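Local coordinates for fiber protein (Raptor siadenovirus a, PDB 5FJL) that forms the trimeric head domain of the adenovirus fibre, the capsid spike that probably attaches the virion to a receptor on the host cell, at residues T65-Y70 and H167-L172; L100-E105 and L146-S151; L110-S115 and M133-T138; T116-F121 and R129-M134. All blocks are in the same frame, centred on the assembly; numbering follows the deposited sequence.

Contact 1: T65-Y70 and H167-L172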
loop_
_atom_site.group_PDB
_atom_site.type_symbol
_atom_site.label_atom_id
_atom_site.label_comp_id
_atom_site.label_asym_id
_atom_site.label_seq_id
_atom_site.Cartn_x
_atom_site.Cartn_y
_atom_site.Cartn_z
ATOM N N THR A 65 0.175 5.970 13.196
ATOM C CA THR A 65 1.247 6.956 13.277
ATOM C C THR A 65 1.451 7.635 11.950
ATOM O O THR A 65 1.558 6.957 10.902
ATOM C CB THR A 65 2.567 6.317 13.767
ATOM O OG1 THR A 65 2.331 5.667 15.029
ATOM C CG2 THR A 65 3.692 7.341 13.892
ATOM N N ILE A 66 1.532 8.959 11.981
ATOM C CA ILE A 66 1.789 9.802 10.820
ATOM C C ILE A 66 3.139 10.469 11.040
ATOM O O ILE A 66 3.485 10.776 12.178
ATOM C CB ILE A 66 0.760 10.935 10.685
ATOM C CG1 ILE A 66 -0.642 10.378 10.526
ATOM C CG2 ILE A 66 1.067 11.791 9.471
ATOM C CD1 ILE A 66 -0.833 9.696 9.204
ATOM N N LEU A 67 3.914 10.665 9.983
ATOM C CA LEU A 67 5.127 11.467 10.062
ATOM C C LEU A 67 4.816 12.922 9.715
ATOM O O LEU A 67 4.017 13.200 8.828
ATOM C CB LEU A 67 6.180 10.904 9.107
ATOM C CG LEU A 67 6.454 9.410 9.331
ATOM C CD1 LEU A 67 7.567 8.986 8.375
ATOM C CD2 LEU A 67 6.810 9.117 10.793
ATOM N N GLY A 68 5.458 13.845 10.400
ATOM C CA GLY A 68 5.158 15.261 10.252
ATOM C C GLY A 68 5.982 15.963 9.227
ATOM O O GLY A 68 6.970 15.436 8.730
ATOM N N ASN A 69 5.562 17.192 8.895
ATOM C CA ASN A 69 6.444 18.172 8.200
ATOM C C ASN A 69 6.745 17.848 6.746
ATOM O O ASN A 69 7.809 18.166 6.231
ATOM C CB ASN A 69 7.781 18.372 8.935
ATOM C CG ASN A 69 7.591 18.687 10.392
ATOM O OD1 ASN A 69 8.011 17.924 11.258
ATOM N ND2 ASN A 69 6.913 19.797 10.672
ATOM N N TYR A 70 5.793 17.204 6.095
ATOM C CA TYR A 70 5.957 16.852 4.698
ATOM C C TYR A 70 4.573 16.579 4.135
ATOM O O TYR A 70 3.623 16.426 4.895
ATOM C CB TYR A 70 6.867 15.603 4.574
ATOM C CG TYR A 70 6.091 14.352 4.636
ATOM C CD1 TYR A 70 5.579 13.892 5.825
ATOM C CD2 TYR A 70 5.789 13.658 3.486
ATOM C CE1 TYR A 70 4.780 12.764 5.880
ATOM C CE2 TYR A 70 5.016 12.510 3.533
ATOM C CZ TYR A 70 4.495 12.092 4.740
ATOM O OH TYR A 70 3.721 10.969 4.838
ATOM N N HIS A 167 1.513 5.824 3.171
ATOM C CA HIS A 167 0.279 5.458 3.871
ATOM C C HIS A 167 0.564 5.459 5.385
ATOM O O HIS A 167 1.665 5.092 5.804
ATOM C CB HIS A 167 -0.202 4.072 3.415
ATOM C CG HIS A 167 -1.560 3.703 3.929
ATOM N ND1 HIS A 167 -2.722 4.223 3.404
ATOM C CD2 HIS A 167 -1.938 2.930 4.967
ATOM C CE1 HIS A 167 -3.757 3.770 4.080
ATOM N NE2 HIS A 167 -3.308 2.965 5.026
ATOM N N PRO A 168 -0.419 5.827 6.218
ATOM C CA PRO A 168 -0.142 5.862 7.643
ATOM C C PRO A 168 0.353 4.519 8.183
ATOM O O PRO A 168 0.030 3.449 7.662
ATOM C CB PRO A 168 -1.506 6.229 8.239
ATOM C CG PRO A 168 -2.140 7.066 7.181
ATOM C CD PRO A 168 -1.750 6.365 5.900
ATOM N N PHE A 169 1.110 4.580 9.275
ATOM C CA PHE A 169 1.676 3.390 9.878
ATOM C C PHE A 169 0.766 2.798 10.947
ATOM O O PHE A 169 0.357 3.534 11.854
ATOM C CB PHE A 169 3.052 3.680 10.476
ATOM C CG PHE A 169 4.082 4.070 9.483
ATOM C CD1 PHE A 169 4.806 3.100 8.812
ATOM C CD2 PHE A 169 4.295 5.392 9.150
ATOM C CE1 PHE A 169 5.763 3.431 7.891
ATOM C CE2 PHE A 169 5.236 5.759 8.175
ATOM C CZ PHE A 169 5.981 4.752 7.541
ATOM N N LEU A 170 0.455 1.511 10.858
ATOM C CA LEU A 170 -0.409 0.841 11.804
ATOM C C LEU A 170 0.430 0.009 12.764
ATOM O O LEU A 170 1.418 -0.639 12.365
ATOM C CB LEU A 170 -1.429 -0.061 11.091
ATOM C CG LEU A 170 -2.717 0.572 10.588
ATOM C CD1 LEU A 170 -2.541 1.841 9.803
ATOM C CD2 LEU A 170 -3.520 -0.474 9.807
ATOM N N SER A 171 0.006 0.025 14.036
ATOM C CA SER A 171 0.582 -0.860 15.056
ATOM C C SER A 171 -0.577 -1.485 15.824
ATOM O O SER A 171 -1.509 -0.786 16.186
ATOM C CB SER A 171 1.448 -0.082 16.044
ATOM O OG SER A 171 2.450 0.724 15.435
ATOM N N LEU A 172 -0.530 -2.794 15.999
ATOM C CA LEU A 172 -1.547 -3.527 16.771
ATOM C C LEU A 172 -0.960 -3.865 18.138
ATOM O O LEU A 172 0.109 -4.469 18.193
ATOM C CB LEU A 172 -1.964 -4.799 16.016
ATOM C CG LEU A 172 -2.815 -4.682 14.742
ATOM C CD1 LEU A 172 -4.213 -4.213 15.082
ATOM C CD2 LEU A 172 -2.217 -3.790 13.655
HETATM O O HOH W 1 1.577 3.153 14.554
#

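Contact 2: L100-E105 and L146-S151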
loop_
_atom_site.group_PDB
_atom_site.type_symbol
_atom_site.label_atom_id
_atom_site.label_comp_id
_atom_site.label_asym_id
_atom_site.label_seq_id
_atom_site.Cartn_x
_atom_site.Cartn_y
_atom_site.Cartn_z
ATOM N N LEU A 100 17.064 -1.507 2.877
ATOM C CA LEU A 100 17.821 -0.385 3.422
ATOM C C LEU A 100 17.450 -0.188 4.873
ATOM O O LEU A 100 16.288 -0.327 5.269
ATOM C CB LEU A 100 17.463 0.875 2.628
ATOM C CG LEU A 100 17.739 0.851 1.137
ATOM C CD1 LEU A 100 17.127 2.077 0.499
ATOM C CD2 LEU A 100 19.237 0.844 0.916
ATOM N N LEU A 101 18.439 0.192 5.691
ATOM C CA LEU A 101 18.281 0.371 7.127
ATOM C C LEU A 101 18.672 1.779 7.534
ATOM O O LEU A 101 19.761 2.220 7.208
ATOM C CB LEU A 101 19.178 -0.612 7.898
ATOM C CG LEU A 101 18.925 -2.097 7.668
ATOM C CD1 LEU A 101 19.749 -2.924 8.646
ATOM C CD2 LEU A 101 17.482 -2.484 7.826
ATOM N N ILE A 102 17.793 2.465 8.246
ATOM C CA ILE A 102 18.066 3.812 8.748
ATOM C C ILE A 102 18.034 3.729 10.268
ATOM O O ILE A 102 16.971 3.665 10.866
ATOM C CB ILE A 102 16.987 4.804 8.226
ATOM C CG1 ILE A 102 16.960 4.829 6.689
ATOM C CG2 ILE A 102 17.245 6.194 8.799
ATOM C CD1 ILE A 102 15.725 5.499 6.088
ATOM N N PRO A 103 19.219 3.766 10.918
ATOM C CA PRO A 103 19.220 3.706 12.374
ATOM C C PRO A 103 18.828 5.056 12.971
ATOM O O PRO A 103 19.265 6.099 12.444
ATOM C CB PRO A 103 20.702 3.374 12.698
ATOM C CG PRO A 103 21.428 3.893 11.559
ATOM C CD PRO A 103 20.555 3.673 10.341
ATOM N N LEU A 104 18.021 5.037 14.002
ATOM C CA LEU A 104 17.470 6.250 14.598
ATOM C C LEU A 104 17.881 6.352 16.062
ATOM O O LEU A 104 18.312 5.362 16.673
ATOM C CB LEU A 104 15.951 6.236 14.450
ATOM C CG LEU A 104 15.441 6.196 12.990
ATOM C CD1 LEU A 104 13.964 5.891 12.993
ATOM C CD2 LEU A 104 15.749 7.465 12.243
ATOM N N GLU A 105 17.728 7.533 16.628
ATOM C CA GLU A 105 17.846 7.750 18.067
ATOM C C GLU A 105 16.659 8.545 18.539
ATOM O O GLU A 105 16.221 9.467 17.852
ATOM C CB GLU A 105 19.121 8.545 18.358
ATOM C CG GLU A 105 20.388 7.767 18.087
ATOM C CD GLU A 105 21.676 8.435 18.566
ATOM O OE1 GLU A 105 21.628 9.384 19.374
ATOM O OE2 GLU A 105 22.755 7.957 18.130
ATOM N N LEU A 146 14.231 2.576 10.896
ATOM C CA LEU A 146 13.283 2.604 9.755
ATOM C C LEU A 146 13.864 1.759 8.650
ATOM O O LEU A 146 15.008 1.956 8.233
ATOM C CB LEU A 146 13.083 4.046 9.289
ATOM C CG LEU A 146 12.157 4.240 8.065
ATOM C CD1 LEU A 146 10.776 3.639 8.286
ATOM C CD2 LEU A 146 12.030 5.720 7.701
ATOM N N VAL A 147 13.103 0.780 8.177
ATOM C CA VAL A 147 13.549 -0.156 7.163
ATOM C C VAL A 147 12.783 0.127 5.890
ATOM O O VAL A 147 11.562 0.351 5.959
ATOM C CB VAL A 147 13.266 -1.603 7.604
ATOM C CG1 VAL A 147 13.684 -2.601 6.532
ATOM C CG2 VAL A 147 13.948 -1.876 8.953
ATOM N N VAL A 148 13.492 0.143 4.764
ATOM C CA VAL A 148 12.864 0.393 3.465
ATOM C C VAL A 148 13.141 -0.809 2.598
ATOM O O VAL A 148 14.301 -1.216 2.444
ATOM C CB VAL A 148 13.417 1.648 2.793
ATOM C CG1 VAL A 148 12.705 1.958 1.480
ATOM C CG2 VAL A 148 13.331 2.857 3.721
ATOM N N LEU A 149 12.083 -1.389 2.023
ATOM C CA LEU A 149 12.222 -2.527 1.118
ATOM C C LEU A 149 11.876 -2.117 -0.285
ATOM O O LEU A 149 10.863 -1.462 -0.521
ATOM C CB LEU A 149 11.324 -3.673 1.522
ATOM C CG LEU A 149 11.481 -4.205 2.934
ATOM C CD1 LEU A 149 10.561 -5.415 3.105
ATOM C CD2 LEU A 149 12.902 -4.659 3.189
ATOM N N ARG A 150 12.720 -2.464 -1.242
ATOM C CA ARG A 150 12.589 -2.077 -2.630
ATOM C C ARG A 150 12.559 -3.299 -3.523
ATOM O O ARG A 150 12.905 -4.414 -3.082
ATOM C CB ARG A 150 13.774 -1.207 -3.045
ATOM C CG ARG A 150 13.955 0.080 -2.244
ATOM C CD ARG A 150 15.221 0.825 -2.624
ATOM N NE ARG A 150 15.242 1.072 -4.047
ATOM C CZ ARG A 150 16.033 0.484 -4.924
ATOM N NH1 ARG A 150 16.960 -0.391 -4.545
ATOM N NH2 ARG A 150 15.900 0.745 -6.228
ATOM N N SER A 151 12.168 -3.095 -4.770
ATOM C CA SER A 151 12.111 -4.180 -5.766
ATOM C C SER A 151 13.455 -4.533 -6.372
ATOM O O SER A 151 13.749 -5.730 -6.621
ATOM C CB SER A 151 11.186 -3.812 -6.918
ATOM O OG SER A 151 11.251 -4.831 -7.915
#

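Contact 3: L110-S115 and M133-T138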
loop_
_atom_site.group_PDB
_atom_site.type_symbol
_atom_site.label_atom_id
_atom_site.label_comp_id
_atom_site.label_asym_id
_atom_site.label_seq_id
_atom_site.Cartn_x
_atom_site.Cartn_y
_atom_site.Cartn_z
ATOM N N LEU A 110 9.364 2.860 18.248
ATOM C CA LEU A 110 8.223 2.886 17.338
ATOM C C LEU A 110 8.263 1.589 16.546
ATOM O O LEU A 110 9.225 1.306 15.868
ATOM C CB LEU A 110 8.271 4.114 16.418
ATOM C CG LEU A 110 7.138 4.254 15.406
ATOM C CD1 LEU A 110 5.765 4.228 16.059
ATOM C CD2 LEU A 110 7.308 5.520 14.584
ATOM N N ASN A 111 7.223 0.764 16.690
ATOM C CA ASN A 111 7.168 -0.540 16.045
ATOM C C ASN A 111 5.889 -0.581 15.242
ATOM O O ASN A 111 4.827 -0.380 15.819
ATOM C CB ASN A 111 7.102 -1.628 17.107
ATOM C CG ASN A 111 8.350 -1.663 17.935
ATOM O OD1 ASN A 111 9.404 -1.963 17.415
ATOM N ND2 ASN A 111 8.245 -1.266 19.182
ATOM N N THR A 112 6.009 -0.762 13.921
ATOM C CA THR A 112 4.816 -0.731 13.037
ATOM C C THR A 112 4.812 -1.891 12.079
ATOM O O THR A 112 5.807 -2.576 11.842
ATOM C CB THR A 112 4.794 0.588 12.205
ATOM O OG1 THR A 112 5.772 0.545 11.161
ATOM C CG2 THR A 112 4.981 1.807 13.096
ATOM N N ALA A 113 3.635 -2.099 11.461
ATOM C CA ALA A 113 3.517 -2.907 10.266
ATOM C C ALA A 113 4.072 -2.113 9.072
ATOM O O ALA A 113 4.323 -0.893 9.192
ATOM C CB ALA A 113 2.034 -3.221 10.062
ATOM N N PRO A 114 4.299 -2.744 7.928
ATOM C CA PRO A 114 4.809 -2.018 6.769
ATOM C C PRO A 114 3.742 -1.184 6.105
ATOM O O PRO A 114 2.576 -1.603 6.069
ATOM C CB PRO A 114 5.266 -3.110 5.804
ATOM C CG PRO A 114 4.299 -4.155 6.061
ATOM C CD PRO A 114 4.138 -4.175 7.578
ATOM N N SER A 115 4.143 -0.056 5.556
ATOM C CA SER A 115 3.259 0.809 4.742
ATOM C C SER A 115 3.930 1.163 3.437
ATOM O O SER A 115 5.145 1.205 3.315
ATOM C CB SER A 115 2.880 2.118 5.446
ATOM O OG SER A 115 1.931 1.836 6.429
ATOM N N MET A 133 8.068 -0.337 0.307
ATOM C CA MET A 133 7.421 -0.508 1.607
ATOM C C MET A 133 8.390 -0.086 2.684
ATOM O O MET A 133 9.610 -0.274 2.550
ATOM C CB MET A 133 6.941 -1.901 1.831
ATOM C CG MET A 133 5.849 -2.305 0.805
ATOM S SD MET A 133 4.787 -3.635 1.337
ATOM C CE MET A 133 3.618 -2.651 2.313
ATOM N N MET A 134 7.873 0.512 3.720
ATOM C CA MET A 134 8.710 0.874 4.869
ATOM C C MET A 134 8.068 0.515 6.154
ATOM O O MET A 134 6.854 0.418 6.274
ATOM C CB MET A 134 9.170 2.257 4.782
ATOM C CG MET A 134 8.134 3.265 4.701
ATOM S SD MET A 134 8.821 4.955 4.517
ATOM C CE MET A 134 9.761 4.989 3.027
ATOM N N GLN A 135 8.910 0.276 7.157
ATOM C CA GLN A 135 8.433 -0.246 8.421
ATOM C C GLN A 135 9.358 0.200 9.537
ATOM O O GLN A 135 10.563 0.146 9.363
ATOM C CB GLN A 135 8.447 -1.786 8.343
ATOM C CG GLN A 135 7.890 -2.511 9.504
ATOM C CD GLN A 135 7.646 -3.978 9.191
ATOM O OE1 GLN A 135 8.024 -4.482 8.124
ATOM N NE2 GLN A 135 6.928 -4.611 10.063
ATOM N N PHE A 136 8.806 0.614 10.657
ATOM C CA PHE A 136 9.607 0.951 11.858
ATOM C C PHE A 136 9.737 -0.339 12.671
ATOM O O PHE A 136 8.737 -1.001 12.997
ATOM C CB PHE A 136 8.941 2.041 12.670
ATOM C CG PHE A 136 9.048 3.407 12.074
ATOM C CD1 PHE A 136 10.146 4.212 12.346
ATOM C CD2 PHE A 136 8.043 3.912 11.241
ATOM C CE1 PHE A 136 10.254 5.485 11.824
ATOM C CE2 PHE A 136 8.141 5.174 10.717
ATOM C CZ PHE A 136 9.228 5.981 11.012
ATOM N N LEU A 137 10.966 -0.655 13.039
ATOM C CA LEU A 137 11.289 -1.879 13.809
ATOM C C LEU A 137 12.269 -1.497 14.917
ATOM O O LEU A 137 12.961 -0.504 14.815
ATOM C CB LEU A 137 11.919 -2.918 12.905
ATOM C CG LEU A 137 11.071 -3.504 11.783
ATOM C CD1 LEU A 137 11.929 -4.433 10.935
ATOM C CD2 LEU A 137 9.860 -4.247 12.327
ATOM N N THR A 138 12.295 -2.276 15.982
ATOM C CA THR A 138 13.292 -2.092 17.048
ATOM C C THR A 138 14.186 -3.305 17.050
ATOM O O THR A 138 13.724 -4.436 17.055
ATOM C CB THR A 138 12.624 -1.968 18.400
ATOM O OG1 THR A 138 11.668 -0.935 18.372
ATOM C CG2 THR A 138 13.635 -1.646 19.516
HETATM O O HOH W 2 11.721 2.366 15.143
HETATM O O HOH W 3 11.897 1.645 17.769
HETATM O O HOH W 4 10.046 -4.215 16.123
#

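Contact 4: T116-F121 and R129-M134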
loop_
_atom_site.group_PDB
_atom_site.type_symbol
_atom_site.label_atom_id
_atom_site.label_comp_id
_atom_site.label_asym_id
_atom_site.label_seq_id
_atom_site.Cartn_x
_atom_site.Cartn_y
_atom_site.Cartn_z
ATOM N N THR A 116 3.117 1.368 2.416
ATOM C CA THR A 116 3.579 1.692 1.101
ATOM C C THR A 116 3.922 3.175 0.995
ATOM O O THR A 116 3.146 4.031 1.451
ATOM C CB THR A 116 2.524 1.395 0.029
ATOM O OG1 THR A 116 2.026 0.046 0.244
ATOM C CG2 THR A 116 3.079 1.506 -1.351
ATOM N N ALA A 117 5.050 3.461 0.345
ATOM C CA ALA A 117 5.482 4.840 0.101
ATOM C C ALA A 117 5.866 5.032 -1.319
ATOM O O ALA A 117 6.321 4.106 -1.962
ATOM C CB ALA A 117 6.694 5.177 0.938
ATOM N N LEU A 118 5.701 6.262 -1.817
ATOM C CA LEU A 118 6.312 6.716 -3.060
ATOM C C LEU A 118 7.606 7.439 -2.692
ATOM O O LEU A 118 7.549 8.446 -1.976
ATOM C CB LEU A 118 5.390 7.692 -3.799
ATOM C CG LEU A 118 6.078 8.372 -4.996
ATOM C CD1 LEU A 118 6.506 7.342 -6.016
ATOM C CD2 LEU A 118 5.169 9.411 -5.599
ATOM N N CYS A 119 8.725 6.913 -3.136
ATOM C CA CYS A 119 10.056 7.470 -2.845
ATOM C C CYS A 119 10.764 7.816 -4.113
ATOM O O CYS A 119 10.578 7.202 -5.183
ATOM C CB CYS A 119 10.909 6.483 -2.083
ATOM S SG CYS A 119 10.206 6.150 -0.431
ATOM N N ILE A 120 11.667 8.799 -4.001
ATOM C CA ILE A 120 12.561 9.192 -5.070
ATOM C C ILE A 120 13.973 9.007 -4.555
ATOM O O ILE A 120 14.323 9.555 -3.517
ATOM C CB ILE A 120 12.331 10.641 -5.532
ATOM C CG1 ILE A 120 10.905 10.817 -6.100
ATOM C CG2 ILE A 120 13.358 11.042 -6.573
ATOM C CD1 ILE A 120 10.481 12.256 -6.193
ATOM N N PHE A 121 14.760 8.202 -5.252
ATOM C CA PHE A 121 16.167 7.980 -4.927
ATOM C C PHE A 121 17.019 8.719 -5.924
ATOM O O PHE A 121 16.876 8.521 -7.122
ATOM C CB PHE A 121 16.536 6.476 -4.927
ATOM C CG PHE A 121 15.786 5.688 -3.883
ATOM C CD1 PHE A 121 14.551 5.107 -4.175
ATOM C CD2 PHE A 121 16.304 5.513 -2.606
ATOM C CE1 PHE A 121 13.854 4.412 -3.207
ATOM C CE2 PHE A 121 15.594 4.797 -1.648
ATOM C CZ PHE A 121 14.361 4.272 -1.951
ATOM N N ARG A 129 12.229 6.768 -9.256
ATOM C CA ARG A 129 10.954 7.050 -8.648
ATOM C C ARG A 129 10.216 5.752 -8.539
ATOM O O ARG A 129 9.996 5.095 -9.560
ATOM C CB ARG A 129 10.198 8.044 -9.519
ATOM C CG ARG A 129 8.856 8.478 -9.054
ATOM C CD ARG A 129 8.218 9.375 -10.143
ATOM N NE ARG A 129 6.924 9.827 -9.749
ATOM C CZ ARG A 129 6.663 10.953 -9.124
ATOM N NH1 ARG A 129 7.654 11.784 -8.768
ATOM N NH2 ARG A 129 5.424 11.309 -8.870
ATOM N N GLU A 130 9.832 5.365 -7.338
ATOM C CA GLU A 130 9.302 4.007 -7.129
ATOM C C GLU A 130 8.455 3.879 -5.909
ATOM O O GLU A 130 8.608 4.590 -4.937
ATOM C CB GLU A 130 10.387 2.974 -7.058
ATOM C CG GLU A 130 11.486 3.286 -6.123
ATOM C CD GLU A 130 12.711 2.331 -6.257
ATOM O OE1 GLU A 130 13.532 2.374 -7.186
ATOM O OE2 GLU A 130 12.849 1.570 -5.328
ATOM N N LEU A 131 7.527 2.905 -5.949
ATOM C CA LEU A 131 6.809 2.500 -4.750
ATOM C C LEU A 131 7.694 1.522 -3.992
ATOM O O LEU A 131 8.327 0.645 -4.565
ATOM C CB LEU A 131 5.390 1.901 -5.025
ATOM C CG LEU A 131 4.244 2.926 -5.243
ATOM C CD1 LEU A 131 4.417 3.669 -6.565
ATOM C CD2 LEU A 131 2.874 2.266 -5.187
ATOM N N CYS A 132 7.684 1.700 -2.684
ATOM C CA CYS A 132 8.495 0.896 -1.737
ATOM C C CYS A 132 7.643 0.573 -0.551
ATOM O O CYS A 132 6.575 1.175 -0.384
ATOM C CB CYS A 132 9.703 1.684 -1.197
ATOM S SG CYS A 132 10.855 2.276 -2.444
ATOM N N MET A 133 8.068 -0.337 0.307
ATOM C CA MET A 133 7.421 -0.508 1.607
ATOM C C MET A 133 8.390 -0.086 2.684
ATOM O O MET A 133 9.610 -0.274 2.550
ATOM C CB MET A 133 6.941 -1.901 1.831
ATOM C CG MET A 133 5.849 -2.305 0.805
ATOM S SD MET A 133 4.787 -3.635 1.337
ATOM C CE MET A 133 3.618 -2.651 2.313
ATOM N N MET A 134 7.873 0.512 3.720
ATOM C CA MET A 134 8.710 0.874 4.869
ATOM C C MET A 134 8.068 0.515 6.154
ATOM O O MET A 134 6.854 0.418 6.274
ATOM C CB MET A 134 9.170 2.257 4.782
ATOM C CG MET A 134 8.134 3.265 4.701
ATOM S SD MET A 134 8.821 4.955 4.517
ATOM C CE MET A 134 9.761 4.989 3.027
#

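Contact 1: T65-Y70 and H167-L172
Phe169 and Thr65, the two residues that give most surface to this contact, face each other as an antiparallel hydrogen-bonded pair. Thr65 N donates to Phe169 O at 2.8 Å, and Phe169 N returns a bond to Thr65 O at 2.9 Å; both N-H groups point almost straight at their acceptors (166°). Thr65 O does double work, because it also lies at the edge of the phenylalanine ring, 3.6 Å from Phe169 CD2 and near the ring plane, where the weakly positive C-H rim suits a carbonyl oxygen. The threonine hydroxyl turns to the other end of the pair. With OG1 anti to the carbonyl carbon (chi1 -56°), it meets a water 2.7 Å from Thr65 OG1; the same water donates to Phe169 O and to Ser171 OG, so a small polar residue at 65 extends the strand pairing through solvent. The CE2 corner of the ring is met by a branched apolar chain: Leu67 CD1 comes obliquely to within 4.0 Å of Phe169 CE2. Ile66 points away from the partner strand at its start, yet in the conformer described its CD1 returns to lie alongside the proline ring, 3.6 Å from Pro168 CG. The contact joins the end of strand 62-67 to the last strand of the head, 160-171. Strand 51-59 flanks the other edge of 62-67, Phe136 of strand 127-138 meets Phe169 edge-to-face, and Ile66 and Pro168 pack on Leu172 and Ala113 of a neighbouring subunit.

Contact 2: L100-E105 and L146-S151
Leu146 sets its CG anti to the backbone N (chi1 178°), whereas Ile102 places CG1 beside its own N (chi1 -59°) and continues extended to CD1; the two side chains therefore run side by side, and Ile102 CD1 ends 4.0 Å from Leu146 CD2. Val148 prolongs this face, its CB lying 4.1 Å from Leu100 CB. Leu100 CD1 then reaches the aliphatic part of an arginine, 3.9 Å from Arg150 CD, while at the other end Leu104 CD1 lies 3.9 Å from Leu146 N, at the root of that residue. On the reverse face Leu101 and Val147 point the same way, with Leu101 CD2, in the conformer described, 3.8 Å from Val147 CG2. Beta-branched residues favour the extended backbone, and leucine fills the buried face. Four backbone bonds tie the strands; Leu100 N to Val148 O and Ile102 N to Leu146 O are both 2.8 Å. Between them Val147 CA approaches Leu100 O at 3.3 Å, a CA-H...O contact.

The chemistry is thus apolar side chains over satisfied peptide groups. Arg150 is the charged residue that touches across the contact: its methylenes pack here, while its guanidinium makes a salt bridge with Glu130 and a cation-pi contact with Phe121, partners that probably offset the cost of burying it. Strand 99-103 is therefore joined to the sheet chiefly by backbone hydrogen bonds and hydrophobic packing.

Contact 3: L110-S115 and M133-T138
Thr112 and Phe136 meet through hydrogen bonds of two kinds. Thr112 N donates to Phe136 O at 2.9 Å, as in a strand pair, but the return bond runs from Phe136 N to the hydroxyl, Thr112 OG1, at 3.1 Å. The hydroxyl stands between its own N and carbonyl carbon (chi1 74°), where it accepts that bond and gives its proton to Ala113 O. A side chain thus takes the part of a backbone carbonyl, and Thr112 O is used instead by Gln135 NE2, 2.9 Å away, which approaches in the carbonyl plane on a lone pair. Regular pairing resumes where Ser115 and Met134 exchange two backbone bonds. At the other end Thr138 OG1 donates to Asn111 OD1 at 2.7 Å, tilted from the amide carbonyl plane. Three waters bind between Leu110-Asn111 and Leu137-Thr138.

The apolar contacts are fewer. Leu110 CD2 sits over the centre of the Phe136 ring, 3.6 Å from its centroid and 8° off the normal, a CH-pi contact. Pro114, which has no N-H to give, packs its CB 3.9 Å from Met133 CE and lays its ring alongside the Gln135 side chain.

Segment 110-115, a loop leading into strand 115-122, therefore runs antiparallel to part 133-138 of strand 127-138 with little regular pairing. Where the irregular backbone cannot pair, Thr112 OG1 satisfies Phe136 N and Gln135 NE2 satisfies Thr112 O; Asn111 and Thr138 add a separate side-chain link, and the water-bound polar groups gather toward that 110-111 end.

Contact 4: T116-F121 and R129-M134
Thr116-Phe121 and Arg129-Met134 are the two arms of a beta hairpin, strands 115-122 and 127-138, twisted so that their directions differ by 138°. Backbone bonds join Ala117 to Cys132 and Cys119 to Glu130, two to each pair; Cys119 N to Glu130 O, at 2.9 Å, is nearly straight. CA-H...O contacts such as Leu131 CA to Ala117 O occur at the closely spaced non-hydrogen-bonded pairs.

Apolar packing covers the face that bears Ala117, Cys119 and Cys132. The thioether of Met134 bends back at its end, laying CE 3.7 Å from Ala117 CB and equally near Cys119 SG; alanine and cysteine are small enough to admit it. On the other face, in the conformers described, Thr116 CG2 touches Leu131 CD2 at 3.9 Å, and Leu118 CD2 lies over one face of the extended arginine's guanidinium, offset toward the rim and 3.8 Å from Arg129 NH2. Arg129 NE and NH2 bond to the carbonyls of Arg150 and Asp98 of a neighbouring subunit, so the hairpin takes part in the trimer interface.

Polar and sulfur contacts gather at Phe121. The Glu130 and Phe121 side chains cross at about a right angle, Glu130 OE2 lying 3.7 Å from Phe121 CE1 with the carboxylate plane turned 63° from the ring. OE2 forms a salt bridge with Arg150, itself in cation-pi contact with this ring, which would partly offset the charge. Cys132 sulfur, in its modelled conformer, comes in at the rim, in the ring plane: SG is 3.8 Å from Phe121 CE1 and 87° off the ring normal as seen from the centroid.

Overall arrangement
All four contacts reach the same antiparallel beta sheet of the fibre head, contact 3 through a loop that runs into strand 115-122. Contact 1 closes the widest loop of chain, from strand 62-67 to the final strand 160-171, and the other three fall between its segments; contact 2 likewise encloses contacts 3 and 4. Contacts 3 and 4 share Met133 and Met134 on strand 127-138, their centres about 14 Å apart. That strand pairs with 144-149, bringing the centre of contact 2 about 9 Å from that of contact 3. Strand 160-171 lies beside 115-122, linking contacts 1 and 4, whose centres are about 15 Å apart. Each contact also reaches other subunits, so the same sheet serves the subunit core and the trimer.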